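Local coordinates for uncharacterized metal-dependent hydrolase (Pyrococcus furiosus, PDB 3ICJ), which probably hydrolyses carbon-nitrogen bonds other than peptide bonds, as a zinc-binding member of the amidohydrolase family whose own substrate is not established, at residues His103-Glu106 against Leu107-Leu111; Ser226-Glu229 against His230-Leu234; Ser432-Ser435 against Pro436-Pro439. All blocks are in the same frame, centred on the assembly; numbering follows the deposited sequence.

How the interactions relate
All three contacts are local, joining residues a few positions apart; interactions 1 and 3 both reach one zinc ion, and interaction 2 lies behind interaction 1. Interaction 1, the start of helix 104-112, is largely buried and supplies His103. Interaction 3, a loop with both buried and exposed residues, supplies Asp434 to the same zinc ion; the centres of interactions 1 and 3 lie about 10 Å apart, and the two meet where His103 N probably bonds Ser435 O at 2.9 Å. Interaction 2, in the C-terminal part of helix 217-233, binds no metal and meets interaction 1 by packing, but does not touch interaction 3. Regular helix bonds dominate interactions 1 and 2, whereas a turn and a water organise interaction 3.

Interaction 1 of 3, residues His103-Glu106 against Leu107-Leu111. With ZN (zinc ion), chain B.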
ATOM      1  N   HIS A 103      -2.364  -1.201  -2.333  1.00 42.14           N
ATOM      2  CA  HIS A 103      -3.301  -2.043  -3.066  1.00 41.35           C
ATOM      3  C   HIS A 103      -3.619  -1.365  -4.374  1.00 32.73           C
ATOM      4  O   HIS A 103      -4.478  -0.485  -4.431  1.00 37.38           O
ATOM      5  CB  HIS A 103      -4.550  -2.287  -2.232  1.00 39.70           C
ATOM      6  CG  HIS A 103      -4.254  -2.861  -0.882  1.00 48.50           C
ATOM      7  ND1 HIS A 103      -4.207  -4.219  -0.648  1.00 52.60           N
ATOM      8  CD2 HIS A 103      -3.956  -2.263   0.297  1.00 49.26           C
ATOM      9  CE1 HIS A 103      -3.904  -4.434   0.620  1.00 44.26           C
ATOM     10  NE2 HIS A 103      -3.741  -3.265   1.214  1.00 52.57           N
ATOM     11  N   LEU A 104      -2.898  -1.768  -5.426  1.00 37.74           N
ATOM     12  CA  LEU A 104      -3.001  -1.129  -6.746  1.00 37.23           C
ATOM     13  C   LEU A 104      -4.404  -1.237  -7.333  1.00 37.22           C
ATOM     14  O   LEU A 104      -4.886  -0.289  -7.948  1.00 40.95           O
ATOM     15  CB  LEU A 104      -2.003  -1.745  -7.758  1.00 35.02           C
ATOM     16  CG  LEU A 104      -0.525  -1.436  -7.656  1.00 42.72           C
ATOM     17  CD1 LEU A 104       0.237  -2.109  -8.788  1.00 38.53           C
ATOM     18  CD2 LEU A 104      -0.318   0.065  -7.699  1.00 40.28           C
ATOM     19  N   ASP A 105      -5.050  -2.397  -7.175  1.00 38.35           N
ATOM     20  CA  ASP A 105      -6.426  -2.560  -7.682  1.00 39.57           C
ATOM     21  C   ASP A 105      -7.418  -1.615  -6.974  1.00 40.47           C
ATOM     22  O   ASP A 105      -8.198  -0.896  -7.623  1.00 36.74           O
ATOM     23  CB  ASP A 105      -6.901  -4.038  -7.633  1.00 40.08           C
ATOM     24  CG  ASP A 105      -6.613  -4.746  -6.281  1.00 48.20           C
ATOM     25  OD1 ASP A 105      -6.037  -4.154  -5.326  1.00 42.95           O
ATOM     26  OD2 ASP A 105      -6.958  -5.944  -6.189  1.00 42.16           O
ATOM     27  N   GLU A 106      -7.373  -1.617  -5.646  1.00 32.42           N
ATOM     28  CA  GLU A 106      -8.218  -0.741  -4.829  1.00 36.39           C
ATOM     29  C   GLU A 106      -7.910   0.740  -5.041  1.00 33.07           C
ATOM     30  O   GLU A 106      -8.829   1.555  -5.075  1.00 39.88           O
ATOM     31  CB  GLU A 106      -8.088  -1.094  -3.348  1.00 39.03           C
ATOM     32  CG  GLU A 106      -8.762  -2.398  -2.945  1.00 57.24           C
ATOM     33  CD  GLU A 106      -8.702  -2.639  -1.440  1.00 74.61           C
ATOM     34  OE1 GLU A 106      -8.054  -3.619  -1.009  1.00 79.84           O
ATOM     35  OE2 GLU A 106      -9.299  -1.838  -0.684  1.00 86.45           O
ATOM     36  N   LEU A 107      -6.629   1.096  -5.188  1.00 35.84           N
ATOM     37  CA  LEU A 107      -6.267   2.480  -5.521  1.00 35.29           C
ATOM     38  C   LEU A 107      -6.897   2.878  -6.856  1.00 37.68           C
ATOM     39  O   LEU A 107      -7.481   3.945  -6.962  1.00 35.57           O
ATOM     40  CB  LEU A 107      -4.745   2.716  -5.557  1.00 35.99           C
ATOM     41  CG  LEU A 107      -4.247   4.085  -6.086  1.00 39.37           C
ATOM     42  CD1 LEU A 107      -4.841   5.310  -5.330  1.00 36.85           C
ATOM     43  CD2 LEU A 107      -2.703   4.155  -6.090  1.00 34.86           C
ATOM     44  N   GLY A 108      -6.794   2.010  -7.858  1.00 38.40           N
ATOM     45  CA  GLY A 108      -7.457   2.252  -9.153  1.00 36.32           C
ATOM     46  C   GLY A 108      -8.970   2.423  -9.105  1.00 35.33           C
ATOM     47  O   GLY A 108      -9.511   3.323  -9.776  1.00 36.19           O
ATOM     48  N   MET A 109      -9.645   1.559  -8.332  1.00 34.68           N
ATOM     49  CA  MET A 109     -11.094   1.643  -8.101  0.50 35.98           C
ATOM     50  C   MET A 109     -11.423   3.020  -7.510  1.00 38.15           C
ATOM     51  O   MET A 109     -12.377   3.682  -7.940  1.00 42.15           O
ATOM     52  CB  MET A 109     -11.589   0.518  -7.148  0.50 33.94           C
ATOM     53  CG  MET A 109     -11.369  -0.949  -7.599  0.50 35.31           C
ATOM     54  SD  MET A 109     -11.745  -2.277  -6.393  0.50 39.19           S
ATOM     55  CE  MET A 109     -10.878  -3.697  -7.043  0.50 41.54           C
ATOM     56  N   SER A 110     -10.604   3.443  -6.536  1.00 39.22           N
ATOM     57  CA  SER A 110     -10.817   4.701  -5.808  0.50 40.56           C
ATOM     58  C   SER A 110     -10.679   5.949  -6.678  1.00 44.30           C
ATOM     59  O   SER A 110     -11.445   6.910  -6.519  1.00 40.89           O
ATOM     60  CB  SER A 110      -9.885   4.785  -4.599  0.50 38.12           C
ATOM     61  OG  SER A 110     -10.341   3.911  -3.586  0.50 36.15           O
ATOM     62  N   LEU A 111      -9.708   5.936  -7.591  1.00 39.80           N
ATOM     63  CA  LEU A 111      -9.519   7.028  -8.556  1.00 37.99           C
ATOM     64  C   LEU A 111     -10.680   7.154  -9.566  1.00 40.76           C
ATOM     65  O   LEU A 111     -10.987   8.255 -10.018  1.00 42.12           O
ATOM     66  CB  LEU A 111      -8.182   6.860  -9.301  1.00 31.43           C
ATOM     67  CG  LEU A 111      -6.938   6.926  -8.404  1.00 36.09           C
ATOM     68  CD1 LEU A 111      -5.699   6.292  -9.089  1.00 32.94           C
ATOM     69  CD2 LEU A 111      -6.664   8.343  -7.921  1.00 36.33           C
TER
HETATM   70 ZN    ZN B 601      -3.043  -3.048   3.404  0.50 50.64          ZN
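Leu107 takes up the carbonyl of His103, the residue at the N-cap position of helix 104-112: Leu107 N to His103 O is 2.8 Å, with an N-H...O angle of 162°. Leu107 CB also lies 3.4 Å from His103 O, while its CG, anti to the backbone N (chi1 172°), carries the branched end to Ser435. Gly108 continues the helical pattern, its N donating to Leu104 O at 3.0 Å; Leu104 points its side chain away from this turn, into the packing with strand 236-244 and helix 217-233. Met109 N follows with a bond to Asp105 O at 2.9 Å. The Met109 thioether runs back along the same turn, but it has two conformers, so its approach to Asp105 CB is doubtful. Asp105 is instead tied locally: with chi1 at 47°, CG sits between the backbone N and the carbonyl carbon, and OD1 accepts from Glu106 N at 2.9 Å, met from above the carboxylate plane. Ser110 N completes the series by donating to Glu106 O at 3.0 Å, while the Glu106 side chain leaves this turn to touch Pro436.

Chemically, the backbone of the cap residue is held at its carbonyl while its imidazole points away from the helix, with NE2 of His103 2.3 Å from the zinc ion. His101 and Asp434 also bind that ion, and His103 ND1 has a weak hydrogen bond to Met242 O. Metal ligation and helix initiation thus share one residue, consistent with the His-x-His motif at the C-terminal end of the first barrel strand in amidohydrolases.

Interaction 2 of 3, residues Ser226-Glu229 against His230-Leu234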
ATOM      1  N   SER A 226      -4.706   2.694 -14.029  1.00 36.88           N
ATOM      2  CA  SER A 226      -5.017   4.005 -13.407  1.00 33.81           C
ATOM      3  C   SER A 226      -4.159   4.301 -12.168  1.00 31.46           C
ATOM      4  O   SER A 226      -3.668   5.430 -12.028  1.00 33.11           O
ATOM      5  CB  SER A 226      -6.497   4.138 -13.021  1.00 33.84           C
ATOM      6  OG  SER A 226      -7.341   3.883 -14.125  1.00 44.71           O
ATOM      7  N   ALA A 227      -4.021   3.316 -11.266  1.00 32.39           N
ATOM      8  CA  ALA A 227      -3.122   3.412 -10.097  1.00 35.90           C
ATOM      9  C   ALA A 227      -1.672   3.672 -10.489  1.00 34.86           C
ATOM     10  O   ALA A 227      -1.001   4.508  -9.882  1.00 35.19           O
ATOM     11  CB  ALA A 227      -3.194   2.138  -9.245  1.00 34.41           C
ATOM     12  N   GLN A 228      -1.198   2.936 -11.496  1.00 34.02           N
ATOM     13  CA  GLN A 228       0.177   3.042 -11.966  1.00 35.57           C
ATOM     14  C   GLN A 228       0.477   4.441 -12.523  1.00 35.88           C
ATOM     15  O   GLN A 228       1.504   5.031 -12.180  1.00 37.93           O
ATOM     16  CB  GLN A 228       0.463   1.946 -12.991  1.00 38.36           C
ATOM     17  CG  GLN A 228       1.633   2.201 -13.893  1.00 37.39           C
ATOM     18  CD  GLN A 228       1.873   1.010 -14.803  1.00 42.45           C
ATOM     19  OE1 GLN A 228       2.553   0.069 -14.419  1.00 45.01           O
ATOM     20  NE2 GLN A 228       1.302   1.045 -16.011  1.00 37.93           N
ATOM     21  N   GLU A 229      -0.430   4.974 -13.342  1.00 32.14           N
ATOM     22  CA  GLU A 229      -0.313   6.358 -13.831  1.00 38.27           C
ATOM     23  C   GLU A 229      -0.266   7.393 -12.714  1.00 37.04           C
ATOM     24  O   GLU A 229       0.518   8.336 -12.775  1.00 33.98           O
ATOM     25  CB  GLU A 229      -1.426   6.714 -14.829  1.00 42.13           C
ATOM     26  CG  GLU A 229      -1.262   6.048 -16.183  1.00 51.88           C
ATOM     27  CD  GLU A 229       0.133   6.263 -16.806  1.00 61.64           C
ATOM     28  OE1 GLU A 229       0.577   7.422 -16.924  1.00 60.19           O
ATOM     29  OE2 GLU A 229       0.790   5.273 -17.186  1.00 59.03           O
ATOM     30  N   HIS A 230      -1.077   7.179 -11.676  1.00 29.37           N
ATOM     31  CA  HIS A 230      -1.157   8.089 -10.543  1.00 35.72           C
ATOM     32  C   HIS A 230       0.149   8.033  -9.745  1.00 34.23           C
ATOM     33  O   HIS A 230       0.725   9.081  -9.439  1.00 32.17           O
ATOM     34  CB  HIS A 230      -2.369   7.721  -9.683  1.00 38.19           C
ATOM     35  CG  HIS A 230      -2.517   8.532  -8.432  1.00 39.04           C
ATOM     36  ND1 HIS A 230      -2.967   9.834  -8.430  1.00 37.18           N
ATOM     37  CD2 HIS A 230      -2.315   8.201  -7.132  1.00 40.36           C
ATOM     38  CE1 HIS A 230      -3.024  10.278  -7.188  1.00 42.96           C
ATOM     39  NE2 HIS A 230      -2.624   9.308  -6.381  1.00 42.49           N
ATOM     40  N   LEU A 231       0.630   6.819  -9.470  1.00 33.45           N
ATOM     41  CA  LEU A 231       1.837   6.612  -8.679  1.00 31.67           C
ATOM     42  C   LEU A 231       3.102   7.157  -9.354  1.00 34.85           C
ATOM     43  O   LEU A 231       3.937   7.800  -8.690  1.00 35.19           O
ATOM     44  CB  LEU A 231       2.020   5.128  -8.335  1.00 34.66           C
ATOM     45  CG  LEU A 231       1.023   4.644  -7.276  1.00 34.50           C
ATOM     46  CD1 LEU A 231       0.967   3.125  -7.278  1.00 35.77           C
ATOM     47  CD2 LEU A 231       1.347   5.173  -5.886  1.00 36.68           C
ATOM     48  N   LEU A 232       3.229   6.901 -10.659  1.00 33.62           N
ATOM     49  CA  LEU A 232       4.345   7.406 -11.458  1.00 35.11           C
ATOM     50  C   LEU A 232       4.431   8.934 -11.463  1.00 40.26           C
ATOM     51  O   LEU A 232       5.525   9.482 -11.298  1.00 35.63           O
ATOM     52  CB  LEU A 232       4.308   6.857 -12.891  1.00 39.25           C
ATOM     53  CG  LEU A 232       4.673   5.371 -13.081  1.00 38.85           C
ATOM     54  CD1 LEU A 232       4.417   4.997 -14.531  1.00 39.80           C
ATOM     55  CD2 LEU A 232       6.119   5.064 -12.671  1.00 34.76           C
ATOM     56  N   SER A 233       3.285   9.610 -11.610  1.00 39.54           N
ATOM     57  CA  SER A 233       3.235  11.073 -11.551  1.00 39.62           C
ATOM     58  C   SER A 233       3.652  11.624 -10.194  1.00 35.42           C
ATOM     59  O   SER A 233       4.028  12.776 -10.110  1.00 36.53           O
ATOM     60  CB  SER A 233       1.840  11.607 -11.890  1.00 41.45           C
ATOM     61  OG  SER A 233       1.000  11.488 -10.753  1.00 44.21           O
ATOM     62  N   LEU A 234       3.538  10.814  -9.144  1.00 35.29           N
ATOM     63  CA  LEU A 234       4.010  11.167  -7.799  1.00 31.00           C
ATOM     64  C   LEU A 234       5.470  10.751  -7.510  1.00 37.76           C
ATOM     65  O   LEU A 234       5.957  10.929  -6.399  1.00 39.86           O
ATOM     66  CB  LEU A 234       3.066  10.595  -6.723  1.00 32.11           C
ATOM     67  CG  LEU A 234       1.608  11.066  -6.786  1.00 34.16           C
ATOM     68  CD1 LEU A 234       0.744  10.174  -5.937  1.00 35.91           C
ATOM     69  CD2 LEU A 234       1.452  12.536  -6.355  1.00 50.52           C
TER
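Gln228 and Leu232, one helical turn apart, lie side by side and point the same way, with Gln228 CG 4.0 Å from Leu232 CD1. The glutamine chain reaches out extended, its CG opposite the backbone N (chi1 160°), and its amide finds partners beyond this turn: OE1 accepts from Lys262 N and NE2 donates to Arg260 O. Leu232 folds its branch back over the preceding turn, as the 3.3 Å from Leu232 CG to Gln228 O attests. Leu231 does the same one position earlier, with Leu231 CG 3.3 Å from Ala227 O. His230 adopts the other common helical conformation: a chi1 of 176° swings its ring away from the preceding turn, to Leu111 and Ala440. Ser233 turns its OG back against the helix backbone, between its own backbone N and carbonyl carbon (chi1 80°), where it donates to His230 O at 2.8 Å.

Backbone bonds run on along the helix: Leu231 N to Ala227 O is 2.9 Å, whereas Ser233 N to Glu229 O lengthens to 3.3 Å. Leu234 N makes two weak bonds, to His230 O and Leu231 O. Within the fold, Ala227 and Leu231 pack on helix 104-112, Leu231 and Leu232 also meet strand 236-244, the next strand in the chain, and Ser226 OG bonds to His222 O and Glu112 OE2.

Interaction 3 of 3, residues Ser432-Ser435 against Pro436-Pro439; sequences STDS and PIEP. With ZN (zinc ion), chain B.
Asp434 and Ile437 carry the contact, their side chains lying alongside each other with Asp434 OD2 4.0 Å from Ile437 CG1. Metal binding comes from the other carboxylate oxygen: Asp434 OD1 is 2.4 Å from the zinc ion that His101, His103 and the carboxylated Lys296 also bind. A chi1 of -163° sets CG opposite the backbone N and directs the carboxylate at the metal.

Of the backbone bonds, Ile437 N to Asp434 O at 2.9 Å closes a four-residue turn. Since the Ser435-Pro436 peptide is cis, this is a type VI beta turn, set in the loop after strand 429-431, where amidohydrolase barrels place a metal-binding aspartate. Overlapping it, Thr433 OG1 accepts from Ser435 N at 3.2 Å, an ST turn, and also bonds to Asp99 OD2. Glu438 OE1 bonds to Ser401 OG and His397 ND1.

One water spans the loop, 2.7 Å from Ser435 OG and donating to Glu438 O at 2.8 Å. Van der Waals contacts of carbon with carbonyl oxygen follow: Glu438 CB rests 3.2 Å from Thr433 O, and Thr433 CG2 approaches Pro439 O at 3.2 Å.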
ATOM      1  N   SER A 432       5.430   3.276   3.582  1.00 40.26           N
ATOM      2  CA  SER A 432       4.319   3.012   2.693  1.00 46.29           C
ATOM      3  C   SER A 432       3.127   3.870   3.064  1.00 49.55           C
ATOM      4  O   SER A 432       3.136   4.550   4.089  1.00 46.96           O
ATOM      5  CB  SER A 432       3.912   1.538   2.738  1.00 49.30           C
ATOM      6  OG  SER A 432       3.738   1.041   4.066  1.00 48.98           O
ATOM      7  N   THR A 433       2.099   3.821   2.225  1.00 44.33           N
ATOM      8  CA  THR A 433       0.889   4.588   2.442  1.00 44.35           C
ATOM      9  C   THR A 433      -0.326   3.727   2.760  1.00 48.00           C
ATOM     10  O   THR A 433      -1.294   4.231   3.341  1.00 51.52           O
ATOM     11  CB  THR A 433       0.574   5.460   1.212  1.00 49.12           C
ATOM     12  OG1 THR A 433       0.415   4.628   0.052  1.00 48.28           O
ATOM     13  CG2 THR A 433       1.713   6.433   0.967  1.00 44.32           C
ATOM     14  N   ASP A 434      -0.286   2.444   2.357  1.00 43.86           N
ATOM     15  CA  ASP A 434      -1.446   1.538   2.414  1.00 42.38           C
ATOM     16  C   ASP A 434      -2.553   2.120   1.539  1.00 43.24           C
ATOM     17  O   ASP A 434      -3.737   1.956   1.830  1.00 44.98           O
ATOM     18  CB  ASP A 434      -1.922   1.277   3.866  1.00 49.83           C
ATOM     19  CG  ASP A 434      -2.828   0.040   3.995  1.00 54.38           C
ATOM     20  OD1 ASP A 434      -3.064  -0.669   2.989  1.00 43.65           O
ATOM     21  OD2 ASP A 434      -3.312  -0.217   5.114  1.00 53.82           O
ATOM     22  N   SER A 435      -2.137   2.808   0.472  1.00 44.09           N
ATOM     23  CA  SER A 435      -3.042   3.456  -0.482  1.00 46.40           C
ATOM     24  C   SER A 435      -4.020   2.389  -1.015  1.00 50.51           C
ATOM     25  O   SER A 435      -3.587   1.245  -1.322  1.00 45.87           O
ATOM     26  CB  SER A 435      -2.228   4.134  -1.602  1.00 43.32           C
ATOM     27  OG  SER A 435      -3.048   4.769  -2.559  1.00 56.82           O
ATOM     28  N   PRO A 436      -5.336   2.737  -1.098  1.00 49.98           N
ATOM     29  CA  PRO A 436      -5.915   4.093  -0.950  1.00 53.17           C
ATOM     30  C   PRO A 436      -6.375   4.522   0.452  1.00 50.37           C
ATOM     31  O   PRO A 436      -7.121   5.494   0.557  1.00 51.34           O
ATOM     32  CB  PRO A 436      -7.119   4.055  -1.900  1.00 43.56           C
ATOM     33  CG  PRO A 436      -7.549   2.612  -1.887  1.00 50.45           C
ATOM     34  CD  PRO A 436      -6.388   1.752  -1.397  1.00 45.15           C
ATOM     35  N   ILE A 437      -5.962   3.814   1.505  1.00 50.92           N
ATOM     36  CA  ILE A 437      -6.315   4.219   2.877  1.00 51.95           C
ATOM     37  C   ILE A 437      -5.770   5.625   3.178  1.00 51.77           C
ATOM     38  O   ILE A 437      -6.525   6.505   3.612  1.00 50.75           O
ATOM     39  CB  ILE A 437      -5.878   3.176   3.977  1.00 49.67           C
ATOM     40  CG1 ILE A 437      -6.544   1.803   3.752  1.00 60.70           C
ATOM     41  CG2 ILE A 437      -6.190   3.689   5.392  1.00 61.15           C
ATOM     42  CD1 ILE A 437      -8.086   1.813   3.754  1.00 54.83           C
ATOM     43  N   GLU A 438      -4.476   5.840   2.912  1.00 49.19           N
ATOM     44  CA  GLU A 438      -3.858   7.172   3.064  1.00 51.16           C
ATOM     45  C   GLU A 438      -3.571   7.768   1.687  1.00 52.14           C
ATOM     46  O   GLU A 438      -3.656   7.026   0.692  1.00 52.13           O
ATOM     47  CB  GLU A 438      -2.572   7.091   3.896  1.00 43.31           C
ATOM     48  CG  GLU A 438      -2.729   6.455   5.262  1.00 53.69           C
ATOM     49  CD  GLU A 438      -3.610   7.257   6.213  1.00 61.42           C
ATOM     50  OE1 GLU A 438      -3.671   8.497   6.068  1.00 61.22           O
ATOM     51  OE2 GLU A 438      -4.236   6.644   7.113  1.00 66.13           O
ATOM     52  N   PRO A 439      -3.247   9.097   1.615  1.00 54.31           N
ATOM     53  CA  PRO A 439      -2.803   9.677   0.337  1.00 51.26           C
ATOM     54  C   PRO A 439      -1.555   8.976  -0.201  1.00 49.86           C
ATOM     55  O   PRO A 439      -0.698   8.555   0.579  1.00 51.42           O
ATOM     56  CB  PRO A 439      -2.458  11.133   0.701  1.00 52.26           C
ATOM     57  CG  PRO A 439      -3.208  11.420   1.948  1.00 54.02           C
ATOM     58  CD  PRO A 439      -3.319  10.128   2.681  1.00 50.66           C
TER
HETATM   59 ZN    ZN B 601      -3.043  -3.048   3.404  0.50 50.64          ZN
HETATM   60  O   HOH W   1      -4.449   7.059  -1.972  1.00 54.85           O